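Local coordinates for BauA (Acinetobacter baumannii, PDB 6H7F), which probably takes up the iron-loaded siderophore acinetobactin across the outer membrane, as a receptor of the TonB-dependent family, at residues A306-S311 with D344-D349. Residues are numbered along the deposited sequence; the frame is centred on the assembly and turned at random.
Sequences AAYGQS and DKKSAD. With C8E ((hydroxyethyloxy)tri(ethyloxy)octane), chain H.
The Tyr308 ring meets the methyl CB of Ala348 at its edge, near the ring plane, with CD1 4.3 Å from that carbon, while Ser347 O approaches the ring obliquely. With CG anti to the backbone N (chi1 175°), the ring runs along its own strand, and its hydroxyl reaches the amide of Gln310 two residues on. There Tyr308 OH donates to Gln310 OE1 over 2.9 Å, in the carbonyl plane, which helps fix both the phenol and the rotation of the amide. The aliphatic chain of Lys346 runs alongside Tyr308 and Gln310, its CG 3.7 Å from Tyr308 OH. The other end of the amide, Gln310 NE2, makes a weak bond of 3.5 Å to O9 of the detergent C8E.

On the opposite face, Lys345 turns at its third torsion (chi3 -89°) across its paired residue Ser311, so that NZ donates to Ser311 OG at 2.7 Å. Thr313 OG1 is a second partner for this buried ammonium group. Ser311 OG also bonds Gly123 O and Ser347 OG bonds Phe122 O, tying this face to the plug.

Six backbone bonds join the antiparallel strands, whose axes approach to 4.7 Å; Gly309 and Ser347 pair in both directions, with Gly309 N 3.0 Å from Ser347 O. Successive residues point to opposite faces, Tyr308, Gln310, Lys346 and Ala348 to one and Ser311, Lys345 and Ser347 to the other. This alternation is characteristic of a transmembrane beta-barrel wall in TonB-dependent receptors: Gln310 reaches a detergent molecule on the outer surface, while Ser311 and Ser347 on the inner face bond to the plug that fills the lumen.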
loop_
_atom_site.group_PDB
_atom_site.type_symbol
_atom_site.label_atom_id
_atom_site.label_comp_id
_atom_site.label_asym_id
_atom_site.label_seq_id
_atom_site.Cartn_x
_atom_site.Cartn_y
_atom_site.Cartn_z
ATOM N N ALA A 306 -12.265 43.283 29.738
ATOM C CA ALA A 306 -12.542 43.776 28.402
ATOM C C ALA A 306 -11.664 43.033 27.392
ATOM O O ALA A 306 -10.505 42.720 27.662
ATOM C CB ALA A 306 -12.316 45.263 28.344
ATOM N N ALA A 307 -12.251 42.747 26.230
ATOM C CA ALA A 307 -11.554 42.138 25.120
ATOM C C ALA A 307 -11.915 42.902 23.847
ATOM O O ALA A 307 -13.085 43.180 23.588
ATOM C CB ALA A 307 -11.922 40.677 25.018
ATOM N N TYR A 308 -10.891 43.271 23.088
ATOM C CA TYR A 308 -11.071 43.909 21.818
ATOM C C TYR A 308 -10.140 43.232 20.807
ATOM O O TYR A 308 -8.988 42.893 21.125
ATOM C CB TYR A 308 -10.793 45.418 21.901
ATOM C CG TYR A 308 -10.864 46.114 20.561
ATOM C CD1 TYR A 308 -12.075 46.548 20.047
ATOM C CD2 TYR A 308 -9.733 46.282 19.768
ATOM C CE1 TYR A 308 -12.164 47.155 18.803
ATOM C CE2 TYR A 308 -9.802 46.890 18.522
ATOM C CZ TYR A 308 -11.025 47.329 18.037
ATOM O OH TYR A 308 -11.121 47.932 16.814
ATOM N N GLY A 309 -10.633 43.079 19.577
ATOM C CA GLY A 309 -9.834 42.550 18.508
ATOM C C GLY A 309 -10.331 42.983 17.149
ATOM O O GLY A 309 -11.463 43.523 17.018
ATOM N N GLN A 310 -9.485 42.735 16.137
ATOM C CA GLN A 310 -9.840 42.895 14.744
ATOM C C GLN A 310 -9.071 41.892 13.871
ATOM O O GLN A 310 -8.059 41.304 14.285
ATOM C CB GLN A 310 -9.579 44.324 14.280
ATOM C CG GLN A 310 -8.291 44.932 14.798
ATOM C CD GLN A 310 -8.238 46.400 14.444
ATOM O OE1 GLN A 310 -9.106 47.185 14.840
ATOM N NE2 GLN A 310 -7.248 46.767 13.646
ATOM N N SER A 311 -9.580 41.703 12.653
ATOM C CA SER A 311 -9.001 40.797 11.685
ATOM C C SER A 311 -9.394 41.260 10.288
ATOM O O SER A 311 -10.374 41.975 10.125
ATOM C CB SER A 311 -9.441 39.369 11.917
ATOM O OG SER A 311 -10.824 39.213 11.599
ATOM N N ASP A 344 -13.144 43.360 6.605
ATOM C CA ASP A 344 -12.535 43.988 7.794
ATOM C C ASP A 344 -13.489 43.818 8.975
ATOM O O ASP A 344 -14.657 44.252 8.919
ATOM C CB ASP A 344 -12.271 45.489 7.596
ATOM C CG ASP A 344 -11.113 45.816 6.670
ATOM O OD1 ASP A 344 -10.068 45.152 6.789
ATOM O OD2 ASP A 344 -11.268 46.736 5.828
ATOM N N LYS A 345 -12.971 43.235 10.051
ATOM C CA LYS A 345 -13.771 42.820 11.183
ATOM C C LYS A 345 -13.274 43.536 12.443
ATOM O O LYS A 345 -12.063 43.693 12.639
ATOM C CB LYS A 345 -13.692 41.294 11.354
ATOM C CG LYS A 345 -14.391 40.486 10.269
ATOM C CD LYS A 345 -13.898 39.052 10.125
ATOM C CE LYS A 345 -12.744 38.931 9.159
ATOM N NZ LYS A 345 -11.859 37.795 9.512
ATOM N N LYS A 346 -14.216 43.891 13.326
ATOM C CA LYS A 346 -13.905 44.344 14.684
ATOM C C LYS A 346 -14.867 43.668 15.661
ATOM O O LYS A 346 -16.033 43.467 15.347
ATOM C CB LYS A 346 -14.087 45.857 14.835
ATOM C CG LYS A 346 -13.168 46.752 14.018
ATOM C CD LYS A 346 -13.657 48.206 14.015
ATOM C CE LYS A 346 -12.628 49.196 13.514
ATOM N NZ LYS A 346 -12.255 48.920 12.107
ATOM N N SER A 347 -14.370 43.394 16.864
ATOM C CA SER A 347 -15.052 42.562 17.827
ATOM C C SER A 347 -14.704 43.035 19.246
ATOM O O SER A 347 -13.572 43.351 19.524
ATOM C CB SER A 347 -14.653 41.126 17.621
ATOM O OG SER A 347 -15.514 40.272 18.326
ATOM N N ALA A 348 -15.677 43.015 20.148
ATOM C CA ALA A 348 -15.439 43.412 21.542
ATOM C C ALA A 348 -16.374 42.634 22.456
ATOM O O ALA A 348 -17.477 42.266 22.067
ATOM C CB ALA A 348 -15.622 44.900 21.716
ATOM N N ASP A 349 -15.874 42.367 23.659
ATOM C CA ASP A 349 -16.608 41.738 24.723
ATOM C C ASP A 349 -16.080 42.322 26.040
ATOM O O ASP A 349 -14.892 42.215 26.323
ATOM C CB ASP A 349 -16.455 40.219 24.620
ATOM C CG ASP A 349 -17.108 39.422 25.734
ATOM O OD1 ASP A 349 -17.796 40.026 26.585
ATOM O OD2 ASP A 349 -16.913 38.203 25.747
HETATM C C1 C8E H . 2.394 39.115 13.975
HETATM C C2 C8E H . 1.730 39.622 12.717
HETATM C C3 C8E H . 1.024 40.957 12.967
HETATM C C4 C8E H . -0.223 41.168 12.086
HETATM C C5 C8E H . -1.393 41.754 12.887
HETATM C C6 C8E H . -2.340 42.585 12.009
HETATM C C7 C8E H . -3.616 43.031 12.757
HETATM C C8 C8E H . -4.861 42.983 11.851
HETATM O O9 C8E H . -5.626 44.184 11.970
HETATM C C10 C8E H . -6.312 44.578 10.767
HETATM C C11 C8E H . -6.342 46.103 10.547
#